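Local coordinates for protein guanine deaminase (Escherichia coli, PDB 6OHB) that catalyses the zinc-dependent hydrolytic deamination of guanine to xanthine and ammonia, the step that opens guanine breakdown in purine metabolism, at residues I16-T21 and A363-A368; I127-R132 and T332-L337. One frame throughout, in Å; residues are numbered along the deposited sequence.

In the fold
Along the chain the segments come in the order 16-21, 127-132, 332-337, 363-368, which nests interaction 2 inside the loop closed by interaction 1. Their centres lie about 19 Å apart, yet they meet where A363 CB packs on M336 CG at 3.7 Å. Strand 73-84, which supplies the zinc ligands H82 and H84, ties them together: it pairs with strand 14-18, its F78 touches A363 and M336, and its I83 touches L130 and F334. Interaction 2 belongs to the zinc-bearing (beta/alpha)-barrel, with the F334 side chain about 12 Å from the zinc ion; interaction 1 joins the barrel to the smaller beta domain.

Interaction 1 (I16-T21 and A363-A368); sequences IDVTRT and ATLGGA
L365 sets its CD2 methyl over one face of the peptide group between R20 and T21. The methyl stands squarely above the carbonyl carbon, with L365 CD2 to R20 C at 3.5 Å, and lies a little farther from T21 N, 3.8 Å away. A second flat group, the V18 carbonyl, has its oxygen packed against the same methyl: V18 O to L365 CD2 is 3.3 Å. The methyl comes from about 54° out of the carbonyl plane, and V18 O also accepts from N379 ND2. The leucine reaches this niche because CG is anti to the backbone N (chi1 -174°) and CD2 in turn is anti to CA, which makes CD2 the far tip of the chain. T21 crosses that chain at about a right angle and brings CG2 to 4.0 Å from L365 CG. V18 CG1 touches more loosely, 4.3 Å from L365 CD2.

The fold is that of the amidohydrolase superfamily, a barrel joined to a small beta domain. Strand 14-18 of the beta domain ends here against the start of helix 365-370, immediately after the chain breaks from helix 356-363 at T364.

T364 is the N-cap residue, but its hydroxyl does not cap the helix. Instead OG1 bonds to F360 O and, at 2.8 Å, to a water that accepts from V18 N at 3.0 Å. This water bridges the strand to the N-cap residue, beside the van der Waals contacts of L365. R20 turns its guanidinium aside, NH2 bonding to S30 OG.

Interaction 2 (I127-R132 and T332-L337); sequences IKQLLR and TTFNML
F334 presents one ring face to Q129, whose CB stands 3.4 Å from the ring centroid. The CB lies only 2° off the ring normal, a nearly ideal CH-pi contact. The setting is the (beta/alpha)-barrel of the amidohydrolase family: Q129 and L130 lie on helix 116-132, and F334 lies on the loop leading into helix 336-349.

F334 has CG beside its backbone N and chi2 of 83°, which turns the ring's flat side to the helix. Q129 bends at chi2, so after CG passes within 3.8 Å of F334 CE1 the chain folds away, and its amide ends steeply inclined to the ring rather than stacked on it. L130 starts out pointing away from F334, but its CD2 branch returns to the ring edge, where L130 CD2 to F334 CD2 measures 4.0 Å. The helix therefore touches the ring on a face and at an edge, and all three residues are buried. P397 and L398 of the second subunit pack on Q129 and F334, so the contact lies at the subunit interface. The F334 side chain is also about 8 Å from that of Y85, which probably binds substrate.

N335, at the N-cap, uses OD1 to accept from Q338 N and ND2 to donate to N133 OD1, tying itself to the residue after R132. T333 closes an ST turn: N335 N donates to T333 OG1 over 3.1 Å at an N-H...O angle of 159°.

Interaction 1 (I16-T21 and A363-A368)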
loop_
_atom_site.group_PDB
_atom_site.type_symbol
_atom_site.label_atom_id
_atom_site.label_comp_id
_atom_site.label_asym_id
_atom_site.label_seq_id
_atom_site.Cartn_x
_atom_site.Cartn_y
_atom_site.Cartn_z
ATOM N N ILE A 16 22.926 -2.824 -8.826
ATOM C CA ILE A 16 22.068 -3.464 -9.820
ATOM C C ILE A 16 21.550 -2.411 -10.790
ATOM O O ILE A 16 21.124 -1.330 -10.372
ATOM C CB ILE A 16 20.915 -4.245 -9.155
ATOM C CG1 ILE A 16 19.913 -4.741 -10.199
ATOM C CG2 ILE A 16 20.234 -3.401 -8.098
ATOM C CD1 ILE A 16 19.086 -5.915 -9.719
ATOM N N ASP A 17 21.616 -2.712 -12.087
ATOM C CA ASP A 17 21.065 -1.820 -13.104
ATOM C C ASP A 17 20.709 -2.634 -14.343
ATOM O O ASP A 17 21.033 -3.819 -14.445
ATOM C CB ASP A 17 22.030 -0.662 -13.435
ATOM C CG ASP A 17 23.352 -1.127 -14.068
ATOM O OD1 ASP A 17 23.755 -2.304 -13.904
ATOM O OD2 ASP A 17 24.004 -0.293 -14.734
ATOM N N VAL A 18 19.991 -2.000 -15.269
ATOM C CA VAL A 18 19.663 -2.601 -16.560
ATOM C C VAL A 18 20.526 -1.921 -17.613
ATOM O O VAL A 18 20.478 -0.694 -17.760
ATOM C CB VAL A 18 18.170 -2.455 -16.892
ATOM C CG1 VAL A 18 17.855 -3.120 -18.226
ATOM C CG2 VAL A 18 17.303 -3.024 -15.767
ATOM N N THR A 19 21.306 -2.708 -18.359
ATOM C CA THR A 19 22.374 -2.128 -19.171
ATOM C C THR A 19 21.911 -1.607 -20.526
ATOM O O THR A 19 22.705 -0.958 -21.215
ATOM C CB THR A 19 23.506 -3.141 -19.372
ATOM O OG1 THR A 19 23.010 -4.316 -20.031
ATOM C CG2 THR A 19 24.103 -3.523 -18.023
ATOM N N ARG A 20 20.663 -1.842 -20.920
ATOM C CA ARG A 20 20.181 -1.320 -22.190
ATOM C C ARG A 20 18.662 -1.364 -22.197
ATOM O O ARG A 20 18.042 -2.118 -21.443
ATOM C CB ARG A 20 20.736 -2.111 -23.381
ATOM C CG ARG A 20 20.136 -3.493 -23.504
ATOM C CD ARG A 20 20.759 -4.310 -24.617
ATOM N NE ARG A 20 19.978 -5.522 -24.838
ATOM C CZ ARG A 20 20.159 -6.655 -24.166
ATOM N NH1 ARG A 20 21.103 -6.735 -23.237
ATOM N NH2 ARG A 20 19.393 -7.709 -24.422
ATOM N N THR A 21 18.070 -0.540 -23.057
ATOM C CA THR A 21 16.630 -0.562 -23.240
ATOM C C THR A 21 16.232 -1.763 -24.086
ATOM O O THR A 21 16.965 -2.197 -24.975
ATOM C CB THR A 21 16.136 0.731 -23.899
ATOM O OG1 THR A 21 16.787 0.910 -25.162
ATOM C CG2 THR A 21 16.436 1.935 -23.016
ATOM N N ALA A 363 10.983 1.386 -13.152
ATOM C CA ALA A 363 11.333 2.392 -12.154
ATOM C C ALA A 363 12.590 3.169 -12.529
ATOM O O ALA A 363 12.753 4.316 -12.100
ATOM C CB ALA A 363 11.507 1.738 -10.784
ATOM N N THR A 364 13.480 2.586 -13.335
ATOM C CA THR A 364 14.747 3.256 -13.620
ATOM C C THR A 364 14.910 3.552 -15.106
ATOM O O THR A 364 14.464 4.602 -15.581
ATOM C CB THR A 364 15.931 2.418 -13.131
ATOM O OG1 THR A 364 15.905 1.130 -13.764
ATOM C CG2 THR A 364 15.869 2.236 -11.623
ATOM N N LEU A 365 15.538 2.635 -15.849
ATOM C CA LEU A 365 15.895 2.931 -17.236
ATOM C C LEU A 365 14.664 3.030 -18.126
ATOM O O LEU A 365 14.619 3.866 -19.033
ATOM C CB LEU A 365 16.855 1.871 -17.775
ATOM C CG LEU A 365 17.430 2.114 -19.174
ATOM C CD1 LEU A 365 18.203 3.428 -19.241
ATOM C CD2 LEU A 365 18.304 0.946 -19.601
ATOM N N GLY A 366 13.655 2.190 -17.887
ATOM C CA GLY A 366 12.419 2.303 -18.647
ATOM C C GLY A 366 11.731 3.642 -18.449
ATOM O O GLY A 366 11.188 4.225 -19.395
ATOM N N GLY A 367 11.740 4.153 -17.218
ATOM C CA GLY A 367 11.159 5.464 -16.982
ATOM C C GLY A 367 11.920 6.563 -17.699
ATOM O O GLY A 367 11.325 7.406 -18.377
ATOM N N ALA A 368 13.254 6.540 -17.591
ATOM C CA ALA A 368 14.079 7.500 -18.323
ATOM C C ALA A 368 13.802 7.426 -19.817
ATOM O O ALA A 368 13.738 8.457 -20.498
ATOM C CB ALA A 368 15.563 7.255 -18.037
HETATM O O HOH W 1 18.528 0.468 -14.458
#

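Interaction 2 (I127-R132 and T332-L337)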
loop_
_atom_site.group_PDB
_atom_site.type_symbol
_atom_site.label_atom_id
_atom_site.label_comp_id
_atom_site.label_asym_id
_atom_site.label_seq_id
_atom_site.Cartn_x
_atom_site.Cartn_y
_atom_site.Cartn_z
ATOM N N ILE A 127 10.942 18.966 -2.970
ATOM C CA ILE A 127 12.257 18.420 -3.313
ATOM C C ILE A 127 12.733 17.457 -2.230
ATOM O O ILE A 127 13.307 16.398 -2.528
ATOM C CB ILE A 127 13.273 19.555 -3.550
ATOM C CG1 ILE A 127 12.853 20.422 -4.739
ATOM C CG2 ILE A 127 14.673 18.987 -3.789
ATOM C CD1 ILE A 127 13.019 19.753 -6.078
ATOM N N LYS A 128 12.490 17.798 -0.956
ATOM C CA LYS A 128 12.911 16.919 0.136
ATOM C C LYS A 128 12.207 15.571 0.061
ATOM O O LYS A 128 12.831 14.521 0.273
ATOM C CB LYS A 128 12.611 17.575 1.488
ATOM C CG LYS A 128 13.809 17.955 2.360
ATOM C CD LYS A 128 14.864 18.747 1.606
ATOM C CE LYS A 128 16.020 19.134 2.525
ATOM N NZ LYS A 128 15.594 20.108 3.575
ATOM N N GLN A 129 10.909 15.582 -0.261
ATOM C CA GLN A 129 10.172 14.329 -0.390
ATOM C C GLN A 129 10.700 13.498 -1.550
ATOM O O GLN A 129 10.827 12.274 -1.434
ATOM C CB GLN A 129 8.676 14.598 -0.549
ATOM C CG GLN A 129 8.050 15.307 0.639
ATOM C CD GLN A 129 8.497 14.734 1.970
ATOM O OE1 GLN A 129 8.178 13.599 2.305
ATOM N NE2 GLN A 129 9.245 15.523 2.734
ATOM N N LEU A 130 10.974 14.138 -2.689
ATOM C CA LEU A 130 11.584 13.423 -3.808
ATOM C C LEU A 130 12.877 12.733 -3.378
ATOM O O LEU A 130 13.067 11.534 -3.618
ATOM C CB LEU A 130 11.850 14.380 -4.968
ATOM C CG LEU A 130 10.629 14.949 -5.690
ATOM C CD1 LEU A 130 11.076 15.849 -6.832
ATOM C CD2 LEU A 130 9.726 13.826 -6.190
ATOM N N LEU A 131 13.785 13.485 -2.752
ATOM C CA LEU A 131 15.090 12.929 -2.396
ATOM C C LEU A 131 14.957 11.774 -1.406
ATOM O O LEU A 131 15.544 10.701 -1.607
ATOM C CB LEU A 131 15.994 14.026 -1.835
ATOM C CG LEU A 131 16.366 15.113 -2.844
ATOM C CD1 LEU A 131 17.305 16.128 -2.213
ATOM C CD2 LEU A 131 16.991 14.487 -4.087
ATOM N N ARG A 132 14.172 11.962 -0.336
ATOM C CA ARG A 132 14.092 10.928 0.693
ATOM C C ARG A 132 13.429 9.645 0.202
ATOM O O ARG A 132 13.531 8.620 0.882
ATOM C CB ARG A 132 13.353 11.449 1.934
ATOM C CG ARG A 132 11.843 11.441 1.819
ATOM C CD ARG A 132 11.177 10.948 3.106
ATOM N NE ARG A 132 11.700 11.610 4.298
ATOM C CZ ARG A 132 11.402 11.253 5.544
ATOM N NH1 ARG A 132 10.577 10.238 5.768
ATOM N NH2 ARG A 132 11.927 11.912 6.567
ATOM N N THR A 332 -1.061 8.953 -2.729
ATOM C CA THR A 332 -0.762 9.179 -1.322
ATOM C C THR A 332 0.711 9.009 -0.973
ATOM O O THR A 332 1.079 9.216 0.187
ATOM C CB THR A 332 -1.621 8.265 -0.435
ATOM O OG1 THR A 332 -1.596 6.924 -0.937
ATOM C CG2 THR A 332 -3.064 8.767 -0.392
ATOM N N THR A 333 1.557 8.579 -1.907
ATOM C CA THR A 333 2.953 8.349 -1.565
ATOM C C THR A 333 3.881 8.887 -2.649
ATOM O O THR A 333 3.552 8.844 -3.838
ATOM C CB THR A 333 3.215 6.856 -1.315
ATOM O OG1 THR A 333 4.556 6.680 -0.848
ATOM C CG2 THR A 333 2.999 6.037 -2.585
ATOM N N PHE A 334 5.032 9.422 -2.224
ATOM C CA PHE A 334 6.120 9.781 -3.130
ATOM C C PHE A 334 6.980 8.585 -3.518
ATOM O O PHE A 334 7.879 8.736 -4.354
ATOM C CB PHE A 334 7.056 10.820 -2.497
ATOM C CG PHE A 334 6.523 12.227 -2.493
ATOM C CD1 PHE A 334 5.653 12.654 -1.498
ATOM C CD2 PHE A 334 6.927 13.135 -3.457
ATOM C CE1 PHE A 334 5.181 13.956 -1.481
ATOM C CE2 PHE A 334 6.456 14.437 -3.448
ATOM C CZ PHE A 334 5.584 14.847 -2.459
ATOM N N ASN A 335 6.743 7.421 -2.922
ATOM C CA ASN A 335 7.686 6.313 -2.976
ATOM C C ASN A 335 7.435 5.432 -4.191
ATOM O O ASN A 335 6.316 4.948 -4.399
ATOM C CB ASN A 335 7.606 5.479 -1.699
ATOM C CG ASN A 335 8.761 4.503 -1.571
ATOM O OD1 ASN A 335 8.680 3.362 -2.033
ATOM N ND2 ASN A 335 9.852 4.952 -0.954
ATOM N N MET A 336 8.496 5.213 -4.975
ATOM C CA MET A 336 8.391 4.418 -6.194
ATOM C C MET A 336 8.168 2.939 -5.890
ATOM O O MET A 336 7.457 2.251 -6.632
ATOM C CB MET A 336 9.656 4.605 -7.039
ATOM C CG MET A 336 9.647 3.911 -8.402
ATOM S SD MET A 336 8.368 4.474 -9.546
ATOM C CE MET A 336 8.348 6.239 -9.237
ATOM N N LEU A 337 8.769 2.426 -4.813
ATOM C CA LEU A 337 8.571 1.020 -4.470
ATOM C C LEU A 337 7.097 0.730 -4.215
ATOM O O LEU A 337 6.547 -0.262 -4.712
ATOM C CB LEU A 337 9.429 0.636 -3.261
ATOM C CG LEU A 337 10.942 0.848 -3.388
ATOM C CD1 LEU A 337 11.636 0.558 -2.065
ATOM C CD2 LEU A 337 11.520 -0.012 -4.499
#